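Local coordinates for DltD domain-containing protein (Beauveria bassiana, PDB 7D78), which probably acts as a thioesterase that closes a polyketide chain into a medium-ring lactone, at residues 96-104 with 231-242; 71-80 with 309-317. All blocks are in the same frame, centred on the assembly; numbering follows the deposited sequence.

In the fold
Contacts 1 and 2 lie on opposite sides of the chain's centre, with their own centres 31 Å apart and their nearest atoms about 20 Å apart. They do not touch. Along the chain the order is 71-80, 96-104, 231-242, 309-317, so contact 1 is nested inside the loop that contact 2 closes. Contact 2 pairs helix 68-77 with the C-terminal helix 305-319 against the main mixed sheet. Contact 1 ties the approach to helix 103-118 to the long insertion between strands 150-156 and 259-264, the place where many alpha/beta hydrolases carry a lid. One contact thus belongs to the core, the other to the junction with the insertion.

Contact 1: 96-104 with 231-242; sequences SPKNLIDPL and RNKIALQTYQKL
N99 and R231 carry the main side-chain hydrogen bonds. R231 NE donates to N99 OD1 at 2.7 Å, within the amide plane and on a lone pair. The bond is fairly straight, at 159°. R231 NH2 adds a weak bond to the same oxygen. The oxygen lies in the guanidinium plane, at its edge; the amide is turned 71° from that plane. K98 lays its aliphatic chain over one guanidinium face, with K98 CD 3.6 Å from R231 NH2. An alanine in place of R231 removes both donors, and N99 OD1 would probably be left without its mate across the contact and the K98 chain without the face it lies on.

Bonds that involve the backbone continue the contact. A235 N donates to N99 O at 2.8 Å. I101 N donates almost straight to T238 OG1 at 3.1 Å. The hydroxyl in turn donates to A235 O, 2.7 Å from T238 OG1, within the type I turn A235-T238. T238 OG1 lies beside its backbone N, chi1 -62°, which lets it link the two segments.

The arrangement joins the loop before helix 103-118 to the insertion of an alpha/beta hydrolase fold. N61, after strand 51-57, binds both N99 ND2 and K233 O.

Apolar packing follows. I101 CD1 meets I234 CG2 at 3.8 Å. P103 CD meets L242 CD2 at 4.0 Å, beside F135 of helix 135-146.

L100 CD1 comes 3.3 Å from T238 N. Among charged groups, the K241 methylenes cross the D102 carboxylate, but K241 NZ forms its salt bridge with E108 of the second subunit.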
# COMPACT_ATOMS: atom_id res chain seq x y z
N SER A 96 -15.86 4.52 -4.22
CA SER A 96 -16.62 4.03 -3.08
C SER A 96 -15.76 3.02 -2.31
O SER A 96 -15.07 2.21 -2.93
CB SER A 96 -17.93 3.35 -3.52
OG SER A 96 -18.64 4.20 -4.41
N PRO A 97 -15.80 3.04 -0.97
CA PRO A 97 -16.59 3.97 -0.16
C PRO A 97 -16.15 5.44 -0.25
O PRO A 97 -15.00 5.73 -0.59
CB PRO A 97 -16.42 3.44 1.28
CG PRO A 97 -15.31 2.50 1.25
CD PRO A 97 -15.17 1.99 -0.16
N LYS A 98 -17.08 6.34 0.04
CA LYS A 98 -16.83 7.77 -0.10
C LYS A 98 -15.81 8.24 0.93
O LYS A 98 -15.81 7.78 2.07
CB LYS A 98 -18.14 8.54 0.03
CG LYS A 98 -19.16 8.18 -1.05
CD LYS A 98 -18.73 8.73 -2.38
CE LYS A 98 -19.40 8.01 -3.55
NZ LYS A 98 -18.88 8.54 -4.84
N ASN A 99 -14.94 9.16 0.51
CA ASN A 99 -13.92 9.76 1.37
C ASN A 99 -13.10 8.70 2.10
O ASN A 99 -12.77 8.85 3.29
CB ASN A 99 -14.54 10.74 2.36
CG ASN A 99 -15.44 11.73 1.67
OD1 ASN A 99 -16.64 11.49 1.50
ND2 ASN A 99 -14.85 12.84 1.21
N LEU A 100 -12.75 7.64 1.39
CA LEU A 100 -11.77 6.66 1.85
C LEU A 100 -10.45 7.05 1.17
O LEU A 100 -10.26 6.79 -0.02
CB LEU A 100 -12.20 5.24 1.52
CG LEU A 100 -11.21 4.09 1.76
CD1 LEU A 100 -10.33 4.32 2.97
CD2 LEU A 100 -11.95 2.76 1.93
N ILE A 101 -9.54 7.64 1.92
CA ILE A 101 -8.34 8.23 1.33
C ILE A 101 -7.22 7.19 1.36
O ILE A 101 -6.64 6.91 2.41
CB ILE A 101 -7.95 9.52 2.05
CG1 ILE A 101 -8.97 10.61 1.72
CG2 ILE A 101 -6.56 9.97 1.63
CD1 ILE A 101 -9.04 11.70 2.74
N ASP A 102 -6.93 6.62 0.19
CA ASP A 102 -5.89 5.61 0.01
C ASP A 102 -4.80 6.29 -0.79
O ASP A 102 -4.93 6.43 -2.02
CB ASP A 102 -6.43 4.37 -0.71
CG ASP A 102 -5.40 3.26 -0.82
OD1 ASP A 102 -4.21 3.49 -0.54
OD2 ASP A 102 -5.81 2.13 -1.18
N PRO A 103 -3.72 6.75 -0.15
CA PRO A 103 -2.71 7.52 -0.90
C PRO A 103 -2.07 6.72 -2.01
O PRO A 103 -1.74 7.29 -3.05
CB PRO A 103 -1.69 7.89 0.19
CG PRO A 103 -1.87 6.80 1.23
CD PRO A 103 -3.33 6.52 1.25
N LEU A 104 -1.90 5.40 -1.83
CA LEU A 104 -1.31 4.60 -2.90
C LEU A 104 -2.26 4.45 -4.08
O LEU A 104 -1.81 4.38 -5.23
CB LEU A 104 -0.88 3.23 -2.35
CG LEU A 104 0.24 3.27 -1.29
CD1 LEU A 104 0.55 1.86 -0.80
CD2 LEU A 104 1.50 3.94 -1.83
N ARG A 231 -17.30 17.13 1.57
CA ARG A 231 -17.89 16.43 2.70
C ARG A 231 -16.86 16.40 3.82
O ARG A 231 -15.75 15.89 3.62
CB ARG A 231 -18.33 15.01 2.30
CG ARG A 231 -19.31 14.98 1.12
CD ARG A 231 -19.76 13.56 0.74
NE ARG A 231 -18.66 12.77 0.18
CZ ARG A 231 -18.36 12.70 -1.12
NH1 ARG A 231 -19.08 13.37 -2.02
NH2 ARG A 231 -17.33 11.96 -1.52
N ASN A 232 -17.20 16.96 4.97
CA ASN A 232 -16.22 17.09 6.06
C ASN A 232 -16.21 15.81 6.91
O ASN A 232 -16.44 15.80 8.12
CB ASN A 232 -16.52 18.32 6.91
CG ASN A 232 -15.46 18.58 7.96
OD1 ASN A 232 -14.31 18.15 7.83
ND2 ASN A 232 -15.84 19.28 9.02
N LYS A 233 -15.92 14.70 6.23
CA LYS A 233 -15.88 13.40 6.87
C LYS A 233 -14.96 12.50 6.06
O LYS A 233 -14.82 12.68 4.86
CB LYS A 233 -17.28 12.76 6.98
CG LYS A 233 -17.99 12.57 5.62
CD LYS A 233 -19.36 11.89 5.76
CE LYS A 233 -20.01 11.65 4.39
NZ LYS A 233 -21.32 10.93 4.47
N ILE A 234 -14.33 11.53 6.75
CA ILE A 234 -13.56 10.48 6.07
C ILE A 234 -14.01 9.13 6.61
O ILE A 234 -14.52 9.01 7.72
CB ILE A 234 -12.04 10.64 6.26
CG1 ILE A 234 -11.68 10.63 7.76
CG2 ILE A 234 -11.54 11.90 5.56
CD1 ILE A 234 -10.18 10.48 8.05
N ALA A 235 -13.78 8.10 5.80
CA ALA A 235 -13.90 6.73 6.29
C ALA A 235 -12.77 6.44 7.27
O ALA A 235 -11.60 6.73 6.98
CB ALA A 235 -13.86 5.74 5.14
N LEU A 236 -13.11 5.87 8.43
CA LEU A 236 -12.08 5.45 9.38
C LEU A 236 -11.03 4.56 8.73
O LEU A 236 -9.84 4.62 9.09
CB LEU A 236 -12.72 4.73 10.57
CG LEU A 236 -11.79 4.39 11.75
CD1 LEU A 236 -11.61 5.61 12.70
CD2 LEU A 236 -12.32 3.18 12.50
N GLN A 237 -11.43 3.73 7.75
CA GLN A 237 -10.47 2.82 7.12
C GLN A 237 -9.34 3.55 6.42
O GLN A 237 -8.33 2.91 6.09
CB GLN A 237 -11.18 1.89 6.14
CG GLN A 237 -12.04 0.81 6.82
CD GLN A 237 -11.24 -0.04 7.80
OE1 GLN A 237 -10.08 -0.38 7.56
NE2 GLN A 237 -11.87 -0.40 8.93
N THR A 238 -9.49 4.85 6.16
CA THR A 238 -8.38 5.71 5.74
C THR A 238 -7.16 5.43 6.60
O THR A 238 -6.04 5.31 6.08
CB THR A 238 -8.76 7.19 5.85
OG1 THR A 238 -9.87 7.47 4.99
CG2 THR A 238 -7.57 8.11 5.50
N TYR A 239 -7.38 5.31 7.91
CA TYR A 239 -6.26 5.13 8.82
C TYR A 239 -5.55 3.80 8.61
O TYR A 239 -4.36 3.67 8.91
CB TYR A 239 -6.75 5.27 10.26
CG TYR A 239 -7.33 6.63 10.56
CD1 TYR A 239 -6.84 7.78 9.94
CD2 TYR A 239 -8.38 6.77 11.47
CE1 TYR A 239 -7.39 9.05 10.23
CE2 TYR A 239 -8.92 8.01 11.76
CZ TYR A 239 -8.42 9.14 11.15
OH TYR A 239 -8.99 10.36 11.47
N GLN A 240 -6.27 2.78 8.11
CA GLN A 240 -5.61 1.54 7.74
C GLN A 240 -4.67 1.75 6.56
O GLN A 240 -3.53 1.26 6.55
CB GLN A 240 -6.66 0.47 7.41
CG GLN A 240 -6.08 -0.86 6.92
CD GLN A 240 -5.26 -1.56 7.99
OE1 GLN A 240 -4.02 -1.44 8.03
NE2 GLN A 240 -5.94 -2.27 8.86
N LYS A 241 -5.12 2.49 5.54
CA LYS A 241 -4.26 2.80 4.41
C LYS A 241 -3.04 3.60 4.85
O LYS A 241 -1.93 3.38 4.36
CB LYS A 241 -5.05 3.57 3.34
CG LYS A 241 -6.38 2.91 2.93
CD LYS A 241 -6.16 1.45 2.54
CE LYS A 241 -7.48 0.73 2.25
NZ LYS A 241 -7.23 -0.70 1.85
N LEU A 242 -3.24 4.55 5.77
CA LEU A 242 -2.11 5.34 6.26
C LEU A 242 -1.15 4.50 7.09
O LEU A 242 0.04 4.82 7.16
CB LEU A 242 -2.61 6.54 7.07
CG LEU A 242 -3.52 7.52 6.31
CD1 LEU A 242 -3.85 8.71 7.19
CD2 LEU A 242 -2.85 7.97 5.00

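Contact 2: 71-80 with 309-317; sequences IAETFQSQGF and VDAMTEFIR
Q78 OE1 has two polar neighbours on helix 305-319. T313 OG1 is 2.8 Å from it, and R317 NH2 is 3.0 Å from it. The T313 hydroxyl also lies close to D310 O. At the other end of the same amide, Q78 NE2 donates to D310 OD1 at 3.0 Å. This bond runs nearly along the C-O axis of the carboxylate and close to the amide plane. The extended Q78 chain meets its partners at about a right angle. T313 has chi1 53°, with OG1 between its backbone N and carbonyl carbon, and this leaves CG2 turned to the aromatic side.

Q78 leaves the end of helix 68-77, where G79 is the C-prime residue of a Schellman motif. The turn carries Q78 O toward R317, whose NH1 makes a weak bond to it. It also brings F80 in, with F80 CZ over one face of the R317 guanidinium.

Apolar contacts complete the interface. T313 CG2 touches both rings, 3.4 Å from F75 CD1 and 3.8 Å from F80 CE2. M312 SD stands at the edge of the F75 ring, a Met-aromatic contact. I71 CD1 touches V309 CG2 at 3.6 Å, and T74 CG2 meets V309 CG1 tip to tip.

Segments 71-77 and 309-317 cross at -45° and pack on the main sheet, where F75, F80 and I316 all touch I54. In the alpha/beta hydrolase fold they belong to the first and last helices on this face.

The Q78 amide points its NH2 at a carboxylate and its oxygen toward a guanidinium. These charges probably polarise it and hold its rotation.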
# COMPACT_ATOMS: atom_id res chain seq x y z
N ILE A 71 -4.28 29.51 -7.93
CA ILE A 71 -2.98 29.12 -8.45
C ILE A 71 -3.08 28.69 -9.91
O ILE A 71 -2.23 29.03 -10.73
CB ILE A 71 -2.38 27.99 -7.57
CG1 ILE A 71 -2.46 28.36 -6.09
CG2 ILE A 71 -0.94 27.67 -7.97
CD1 ILE A 71 -1.34 29.26 -5.62
N ALA A 72 -4.14 27.94 -10.25
CA ALA A 72 -4.30 27.44 -11.62
C ALA A 72 -4.48 28.58 -12.62
O ALA A 72 -3.98 28.51 -13.75
CB ALA A 72 -5.48 26.49 -11.70
N GLU A 73 -5.24 29.61 -12.24
CA GLU A 73 -5.41 30.77 -13.12
C GLU A 73 -4.07 31.43 -13.42
O GLU A 73 -3.82 31.83 -14.57
CB GLU A 73 -6.37 31.77 -12.47
CG GLU A 73 -7.77 31.23 -12.27
CD GLU A 73 -8.68 32.21 -11.53
OE1 GLU A 73 -8.29 33.39 -11.38
OE2 GLU A 73 -9.78 31.80 -11.10
N THR A 74 -3.21 31.57 -12.41
CA THR A 74 -1.88 32.13 -12.64
C THR A 74 -1.06 31.23 -13.55
O THR A 74 -0.41 31.70 -14.49
CB THR A 74 -1.15 32.35 -11.31
OG1 THR A 74 -1.87 33.30 -10.52
CG2 THR A 74 0.27 32.87 -11.54
N PHE A 75 -1.07 29.92 -13.28
CA PHE A 75 -0.36 28.98 -14.14
C PHE A 75 -0.85 29.11 -15.58
O PHE A 75 -0.05 29.19 -16.52
CB PHE A 75 -0.56 27.55 -13.64
CG PHE A 75 0.25 27.20 -12.42
CD1 PHE A 75 1.34 27.96 -12.03
CD2 PHE A 75 -0.08 26.08 -11.66
CE1 PHE A 75 2.09 27.62 -10.91
CE2 PHE A 75 0.66 25.73 -10.53
CZ PHE A 75 1.74 26.50 -10.15
N GLN A 76 -2.17 29.16 -15.76
CA GLN A 76 -2.74 29.28 -17.10
C GLN A 76 -2.29 30.57 -17.78
O GLN A 76 -1.99 30.57 -18.98
CB GLN A 76 -4.25 29.22 -17.02
CG GLN A 76 -4.94 29.36 -18.34
CD GLN A 76 -6.44 29.49 -18.18
OE1 GLN A 76 -6.92 30.23 -17.32
NE2 GLN A 76 -7.19 28.77 -18.99
N SER A 77 -2.26 31.68 -17.05
CA SER A 77 -1.88 32.95 -17.66
C SER A 77 -0.40 32.99 -18.00
O SER A 77 0.02 33.83 -18.80
CB SER A 77 -2.22 34.11 -16.73
OG SER A 77 -1.35 34.14 -15.62
N GLN A 78 0.42 32.11 -17.42
CA GLN A 78 1.82 32.01 -17.76
C GLN A 78 2.10 30.90 -18.76
O GLN A 78 3.27 30.56 -19.00
CB GLN A 78 2.66 31.83 -16.49
CG GLN A 78 2.61 33.06 -15.59
CD GLN A 78 3.56 32.98 -14.41
OE1 GLN A 78 4.58 32.30 -14.46
NE2 GLN A 78 3.22 33.69 -13.33
N GLY A 79 1.07 30.34 -19.38
CA GLY A 79 1.25 29.39 -20.46
C GLY A 79 1.21 27.93 -20.09
O GLY A 79 1.62 27.09 -20.90
N PHE A 80 0.72 27.58 -18.89
CA PHE A 80 0.66 26.19 -18.44
C PHE A 80 -0.79 25.72 -18.42
O PHE A 80 -1.61 26.26 -17.67
CB PHE A 80 1.26 26.04 -17.04
CG PHE A 80 2.73 26.35 -16.97
CD1 PHE A 80 3.67 25.37 -17.24
CD2 PHE A 80 3.16 27.62 -16.61
CE1 PHE A 80 5.03 25.66 -17.17
CE2 PHE A 80 4.52 27.91 -16.54
CZ PHE A 80 5.46 26.93 -16.82
N VAL A 309 4.54 31.49 -6.08
CA VAL A 309 3.99 30.93 -7.31
C VAL A 309 4.93 31.20 -8.49
O VAL A 309 5.19 30.32 -9.31
CB VAL A 309 2.58 31.47 -7.57
CG1 VAL A 309 2.04 30.94 -8.89
CG2 VAL A 309 1.66 31.07 -6.44
N ASP A 310 5.45 32.43 -8.58
CA ASP A 310 6.41 32.73 -9.65
C ASP A 310 7.63 31.83 -9.57
O ASP A 310 8.17 31.41 -10.60
CB ASP A 310 6.82 34.20 -9.59
CG ASP A 310 5.82 35.10 -10.27
OD1 ASP A 310 4.93 34.56 -10.98
OD2 ASP A 310 5.90 36.34 -10.11
N ALA A 311 8.07 31.51 -8.35
CA ALA A 311 9.20 30.60 -8.19
C ALA A 311 8.89 29.21 -8.72
O ALA A 311 9.78 28.54 -9.26
CB ALA A 311 9.60 30.53 -6.72
N MET A 312 7.63 28.77 -8.60
CA MET A 312 7.25 27.46 -9.12
C MET A 312 7.32 27.44 -10.64
O MET A 312 7.94 26.54 -11.22
CB MET A 312 5.84 27.10 -8.65
CG MET A 312 5.69 26.97 -7.15
SD MET A 312 3.97 26.79 -6.65
CE MET A 312 4.21 26.47 -4.94
N THR A 313 6.70 28.42 -11.30
CA THR A 313 6.72 28.44 -12.76
C THR A 313 8.12 28.61 -13.31
O THR A 313 8.43 28.09 -14.39
CB THR A 313 5.82 29.55 -13.30
OG1 THR A 313 6.18 30.79 -12.69
CG2 THR A 313 4.38 29.23 -12.98
N GLU A 314 8.98 29.34 -12.59
CA GLU A 314 10.37 29.46 -13.02
C GLU A 314 11.06 28.11 -12.94
O GLU A 314 11.75 27.70 -13.88
CB GLU A 314 11.09 30.50 -12.17
CG GLU A 314 12.56 30.71 -12.55
CD GLU A 314 13.38 31.35 -11.44
OE1 GLU A 314 14.55 31.73 -11.70
OE2 GLU A 314 12.87 31.47 -10.30
N PHE A 315 10.87 27.38 -11.83
CA PHE A 315 11.49 26.06 -11.68
C PHE A 315 10.99 25.10 -12.76
O PHE A 315 11.77 24.34 -13.34
CB PHE A 315 11.22 25.50 -10.28
CG PHE A 315 11.79 24.13 -10.05
CD1 PHE A 315 13.10 23.98 -9.60
CD2 PHE A 315 11.03 22.99 -10.28
CE1 PHE A 315 13.64 22.72 -9.38
CE2 PHE A 315 11.56 21.71 -10.07
CZ PHE A 315 12.86 21.58 -9.62
N ILE A 316 9.69 25.12 -13.03
CA ILE A 316 9.15 24.23 -14.06
C ILE A 316 9.69 24.62 -15.43
O ILE A 316 10.12 23.76 -16.21
CB ILE A 316 7.61 24.26 -14.02
CG1 ILE A 316 7.12 23.78 -12.65
CG2 ILE A 316 7.02 23.41 -15.13
CD1 ILE A 316 5.62 23.95 -12.42
N ARG A 317 9.70 25.92 -15.74
CA ARG A 317 10.22 26.38 -17.02
C ARG A 317 11.66 25.94 -17.23
O ARG A 317 12.04 25.51 -18.32
CB ARG A 317 10.10 27.91 -17.12
CG ARG A 317 9.36 28.41 -18.34
CD ARG A 317 9.39 29.93 -18.44
NE ARG A 317 8.63 30.57 -17.38
CZ ARG A 317 7.32 30.78 -17.42
NH1 ARG A 317 6.61 30.41 -18.48
NH2 ARG A 317 6.72 31.37 -16.40